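Local coordinates for inosine-uridine preferring nucleoside hydrolase family protein (Bacillus anthracis, PDB 2C40), which belongs to the inosine-uridine preferring nucleoside hydrolase family and holds a calcium ion and alpha-D-ribofuranose in a single pocket, at residues A[85-90]-A[224-229]; A[259-264]-A[291-296]. All coordinates share one frame; numbering follows the deposited sequence.

Contact 1 (A[85-90]-A[224-229])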
# COMPACT_ATOMS: atom_id res chain seq x y z
N ASP A 85 -7.08 2.00 6.55
CA ASP A 85 -7.36 2.08 8.02
C ASP A 85 -6.17 2.54 8.84
O ASP A 85 -6.31 3.19 9.91
CB ASP A 85 -7.76 0.69 8.51
CG ASP A 85 -8.22 0.68 9.92
OD1 ASP A 85 -8.97 1.63 10.28
OD2 ASP A 85 -7.82 -0.24 10.66
N ALA A 86 -4.97 2.20 8.35
CA ALA A 86 -3.74 2.61 9.02
C ALA A 86 -3.22 3.99 8.62
O ALA A 86 -2.24 4.40 9.16
CB ALA A 86 -2.65 1.58 8.84
N LEU A 87 -3.91 4.71 7.73
CA LEU A 87 -3.44 6.04 7.31
C LEU A 87 -3.59 7.11 8.45
O LEU A 87 -4.64 7.17 9.13
CB LEU A 87 -4.17 6.48 6.04
CG LEU A 87 -3.90 5.82 4.68
CD1 LEU A 87 -4.81 6.44 3.67
CD2 LEU A 87 -2.45 5.91 4.25
N PRO A 88 -2.53 7.94 8.66
CA PRO A 88 -2.53 8.86 9.80
C PRO A 88 -3.73 9.84 9.80
O PRO A 88 -4.34 10.08 10.84
CB PRO A 88 -1.22 9.59 9.64
CG PRO A 88 -0.35 8.63 8.86
CD PRO A 88 -1.27 8.05 7.88
N ILE A 89 -4.07 10.37 8.64
CA ILE A 89 -5.23 11.23 8.51
C ILE A 89 -6.45 10.65 9.25
O ILE A 89 -7.19 11.37 9.88
CB ILE A 89 -5.54 11.61 7.01
CG1 ILE A 89 -6.96 12.08 6.81
CG2 ILE A 89 -5.47 10.42 6.08
CD1 ILE A 89 -7.23 13.36 7.41
N LEU A 90 -6.61 9.32 9.19
CA LEU A 90 -7.76 8.61 9.78
C LEU A 90 -7.61 8.21 11.24
O LEU A 90 -8.58 7.79 11.86
CB LEU A 90 -8.02 7.33 8.96
CG LEU A 90 -8.55 7.57 7.56
CD1 LEU A 90 -9.00 6.22 6.94
CD2 LEU A 90 -9.71 8.57 7.58
N LEU A 224 -7.38 11.46 -0.89
CA LEU A 224 -7.59 10.76 -2.16
C LEU A 224 -6.29 10.21 -2.72
O LEU A 224 -6.25 9.06 -3.13
CB LEU A 224 -8.16 11.68 -3.26
CG LEU A 224 -9.62 11.83 -3.51
CD1 LEU A 224 -9.82 12.99 -4.54
CD2 LEU A 224 -10.20 10.48 -4.02
N GLY A 225 -5.26 11.04 -2.79
CA GLY A 225 -3.96 10.57 -3.26
C GLY A 225 -3.31 9.44 -2.45
O GLY A 225 -2.71 8.55 -3.02
N GLN A 226 -3.41 9.48 -1.13
CA GLN A 226 -2.91 8.39 -0.28
C GLN A 226 -3.66 7.11 -0.59
O GLN A 226 -3.04 6.06 -0.82
CB GLN A 226 -3.07 8.76 1.19
CG GLN A 226 -2.02 9.82 1.56
CD GLN A 226 -2.21 10.39 2.94
OE1 GLN A 226 -2.25 9.67 3.91
NE2 GLN A 226 -2.27 11.71 3.02
N CYS A 227 -4.98 7.20 -0.67
CA CYS A 227 -5.77 6.06 -1.05
C CYS A 227 -5.30 5.42 -2.38
O CYS A 227 -5.07 4.22 -2.43
CB CYS A 227 -7.22 6.44 -1.08
SG CYS A 227 -7.90 6.61 0.60
N TYR A 228 -5.05 6.23 -3.42
CA TYR A 228 -4.67 5.68 -4.73
C TYR A 228 -3.20 5.26 -4.90
O TYR A 228 -2.87 4.57 -5.84
CB TYR A 228 -5.15 6.62 -5.83
CG TYR A 228 -6.65 6.47 -6.01
CD1 TYR A 228 -7.52 7.53 -5.75
CD2 TYR A 228 -7.19 5.22 -6.36
CE1 TYR A 228 -8.87 7.36 -5.89
CE2 TYR A 228 -8.51 5.04 -6.47
CZ TYR A 228 -9.38 6.11 -6.23
OH TYR A 228 -10.73 5.90 -6.37
N ALA A 229 -2.34 5.63 -3.95
CA ALA A 229 -0.96 5.21 -3.87
C ALA A 229 -0.86 3.70 -3.65
O ALA A 229 0.10 3.04 -4.04
CB ALA A 229 -0.30 5.93 -2.72
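Leu87 and Gln226 meet side by side, their side chains sliding past each other in opposite directions between the start of helix 88-91 and helix 219-229. Leu87 CD1 reaches as far as the root of the glutamine, 3.8 Å from Gln226 CB, while Leu87 CD2 lies 3.8 Å from the amide oxygen Gln226 OE1. Beyond CG the glutamine runs extended (chi2 172°), which carries its amide across to the other segment. There Ile89 CG2 stands 4.0 Å from Gln226 OE1, the two side chains crossing at a slant, and Pro88 CD is more distant. Gln226 OE1 is buried against Leu87 and Ile89 carbons and has no polar partner in the model; the other end of the amide is held, with NE2 hydrogen-bonded to Asp222 OD1 one turn back on the same helix. Cys227 SG, from the next residue along the helix, is a looser apolar neighbour of Leu87 CD1 at 4.4 Å. No hydrogen bond joins the two segments. Gln226 also packs on Gln226 of the second subunit, and Pro88 on Arg216 of that subunit, so this small patch packs a glutamine of helix 219-229 against the turn leading into the short helix 88-91, beside the subunit interface of the nucleoside hydrolase fold.

Contact 2 (A[259-264]-A[291-296]); sequences LAKVQT and VYDVNH
An antiparallel strand pair, 261-269 beside 286-292, forms the core of this contact, and the pairing carries on beyond the strand ends, before 261 and after 292. Lys261 and Tyr292 are its hydrogen-bonded pair: Lys261 N gives a nearly straight bond to Tyr292 O (2.9 Å, 168°), and Tyr292 N returns one to Lys261 O (3.0 Å) from well above the carbonyl plane. Val262 and Val291 form the adjoining non-hydrogen-bonded pair. Beyond the strand ends, Asn295 N binds Leu259 O (2.9 Å), which also receives a CA-H...O contact from Val294.

On one face of the sheet, the Tyr292 ring lies across the neighbouring strand. With CG between the backbone N and the carbonyl carbon (chi1 71°), the ring meets Lys261 CB over one face in a CH-pi contact, 3.9 Å from CB to the ring centroid, while Val262 C sits in plane at its edge. A water joins Tyr292 OH to Val262 O. Lys261 and Asp293 run side by side, pointing the same way; Asp293 OD2 lies 3.2 Å from Lys261 CE, but the salt bridge to Lys261 NZ is long at 3.8 Å.

On the opposite face Val262 and Val291 meet through their CG2 methyls, and Phe253 of helix 246-255 packs on both. Flanking loop residues extend this apolar cluster: Ala260 CB presses on Val291 CG1, a tight 3.4 Å, and touches Val294 CG2. Asn295 occupies the N-cap position of helix 296-308, its OD1 hydrogen-bonded to Arg298 N. A valine face covered by helix 246-255 and a face bearing Lys261 and Tyr292, with Asp293 just beyond the strand end, mark an antiparallel strand pair in the mixed sheet of the alpha/beta nucleoside hydrolase fold, followed, after a short turn, by the capped helix 296-308.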
# COMPACT_ATOMS: atom_id res chain seq x y z
N LEU A 259 -23.67 13.16 -15.57
CA LEU A 259 -22.31 12.86 -16.00
C LEU A 259 -22.25 11.84 -17.13
O LEU A 259 -21.32 11.83 -17.92
CB LEU A 259 -21.47 12.35 -14.82
CG LEU A 259 -21.20 13.38 -13.73
CD1 LEU A 259 -20.53 12.76 -12.53
CD2 LEU A 259 -20.38 14.52 -14.28
N ALA A 260 -23.22 10.94 -17.19
CA ALA A 260 -23.21 9.89 -18.17
C ALA A 260 -24.58 9.78 -18.83
O ALA A 260 -25.48 10.59 -18.57
CB ALA A 260 -22.82 8.59 -17.51
N LYS A 261 -24.68 8.83 -19.75
CA LYS A 261 -25.92 8.46 -20.38
C LYS A 261 -26.27 7.07 -19.92
O LYS A 261 -25.47 6.41 -19.29
CB LYS A 261 -25.78 8.48 -21.89
CG LYS A 261 -25.82 9.87 -22.49
CD LYS A 261 -24.62 10.05 -23.37
CE LYS A 261 -24.68 11.29 -24.24
NZ LYS A 261 -25.38 10.87 -25.44
N VAL A 262 -27.46 6.64 -20.25
CA VAL A 262 -27.93 5.32 -19.90
C VAL A 262 -28.70 4.71 -21.11
O VAL A 262 -29.51 5.39 -21.74
CB VAL A 262 -28.81 5.43 -18.65
CG1 VAL A 262 -29.82 4.33 -18.60
CG2 VAL A 262 -27.95 5.39 -17.41
N GLN A 263 -28.39 3.45 -21.43
CA GLN A 263 -29.15 2.68 -22.41
C GLN A 263 -29.82 1.52 -21.68
O GLN A 263 -29.17 0.71 -21.01
CB GLN A 263 -28.27 2.14 -23.57
CG GLN A 263 -28.49 2.85 -24.93
CD GLN A 263 -29.79 2.49 -25.63
OE1 GLN A 263 -30.77 2.10 -25.01
NE2 GLN A 263 -29.78 2.57 -26.94
N THR A 264 -31.13 1.47 -21.81
CA THR A 264 -31.90 0.37 -21.26
C THR A 264 -31.73 -0.83 -22.16
O THR A 264 -31.96 -0.75 -23.36
CB THR A 264 -33.38 0.75 -21.16
OG1 THR A 264 -33.48 1.88 -20.28
CG2 THR A 264 -34.21 -0.43 -20.64
N VAL A 291 -24.93 2.34 -17.84
CA VAL A 291 -24.29 3.63 -17.97
C VAL A 291 -23.28 3.55 -19.12
O VAL A 291 -22.63 2.52 -19.32
CB VAL A 291 -23.63 4.04 -16.66
CG1 VAL A 291 -22.70 5.26 -16.83
CG2 VAL A 291 -24.71 4.31 -15.63
N TYR A 292 -23.20 4.62 -19.91
CA TYR A 292 -22.12 4.78 -20.88
C TYR A 292 -21.83 6.26 -21.13
O TYR A 292 -22.53 7.15 -20.64
CB TYR A 292 -22.46 4.05 -22.17
CG TYR A 292 -23.56 4.69 -22.97
CD1 TYR A 292 -24.86 4.62 -22.55
CD2 TYR A 292 -23.28 5.36 -24.15
CE1 TYR A 292 -25.91 5.21 -23.30
CE2 TYR A 292 -24.32 5.97 -24.92
CZ TYR A 292 -25.63 5.89 -24.47
OH TYR A 292 -26.67 6.44 -25.19
N ASP A 293 -20.78 6.51 -21.89
CA ASP A 293 -20.44 7.83 -22.38
C ASP A 293 -20.34 8.81 -21.23
O ASP A 293 -21.03 9.83 -21.21
CB ASP A 293 -21.41 8.31 -23.45
CG ASP A 293 -20.90 9.55 -24.18
OD1 ASP A 293 -19.68 9.77 -24.14
OD2 ASP A 293 -21.71 10.30 -24.79
N VAL A 294 -19.45 8.48 -20.30
CA VAL A 294 -19.13 9.32 -19.16
C VAL A 294 -18.35 10.56 -19.65
O VAL A 294 -17.45 10.46 -20.48
CB VAL A 294 -18.36 8.55 -18.09
CG1 VAL A 294 -18.06 9.43 -16.90
CG2 VAL A 294 -19.14 7.31 -17.61
N ASN A 295 -18.74 11.74 -19.16
CA ASN A 295 -18.00 12.95 -19.46
C ASN A 295 -16.74 12.97 -18.57
O ASN A 295 -16.82 13.09 -17.34
CB ASN A 295 -18.88 14.20 -19.31
CG ASN A 295 -18.23 15.43 -19.88
OD1 ASN A 295 -17.14 15.80 -19.46
ND2 ASN A 295 -18.89 16.09 -20.81
N HIS A 296 -15.60 12.77 -19.23
CA HIS A 296 -14.30 12.69 -18.59
C HIS A 296 -14.09 13.90 -17.69
O HIS A 296 -14.00 13.77 -16.49
CB HIS A 296 -13.18 12.62 -19.67
CG HIS A 296 -11.79 12.74 -19.10
ND1 HIS A 296 -11.17 11.71 -18.44
CD2 HIS A 296 -10.93 13.79 -19.06
CE1 HIS A 296 -9.98 12.10 -18.02
NE2 HIS A 296 -9.82 13.36 -18.37
O HOH W 1 -29.73 5.81 -24.72

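In the fold
Contacts 1 and 2 lie in different parts of one alpha/beta fold, their centres 29 Å apart and their nearest atoms about 13 Å apart, without touching. They follow in series along the chain, contact 1 closing before contact 2 opens. Contact 1 joins a turn and the start of a short helix to helix 219-229, with 133 residues between its segments, and faces the second subunit; contact 2 joins strands with 26 residues between them, and no other chain of the assembly touches it. Neither belongs to the pocket: the Cys227 side chain is about 12 Å from the bound alpha-D-ribofuranose and 13 Å from the calcium ion, and the Val291 side chain about 14 Å from the sugar, whose pocket includes Asp9, Asp14 and Asp247.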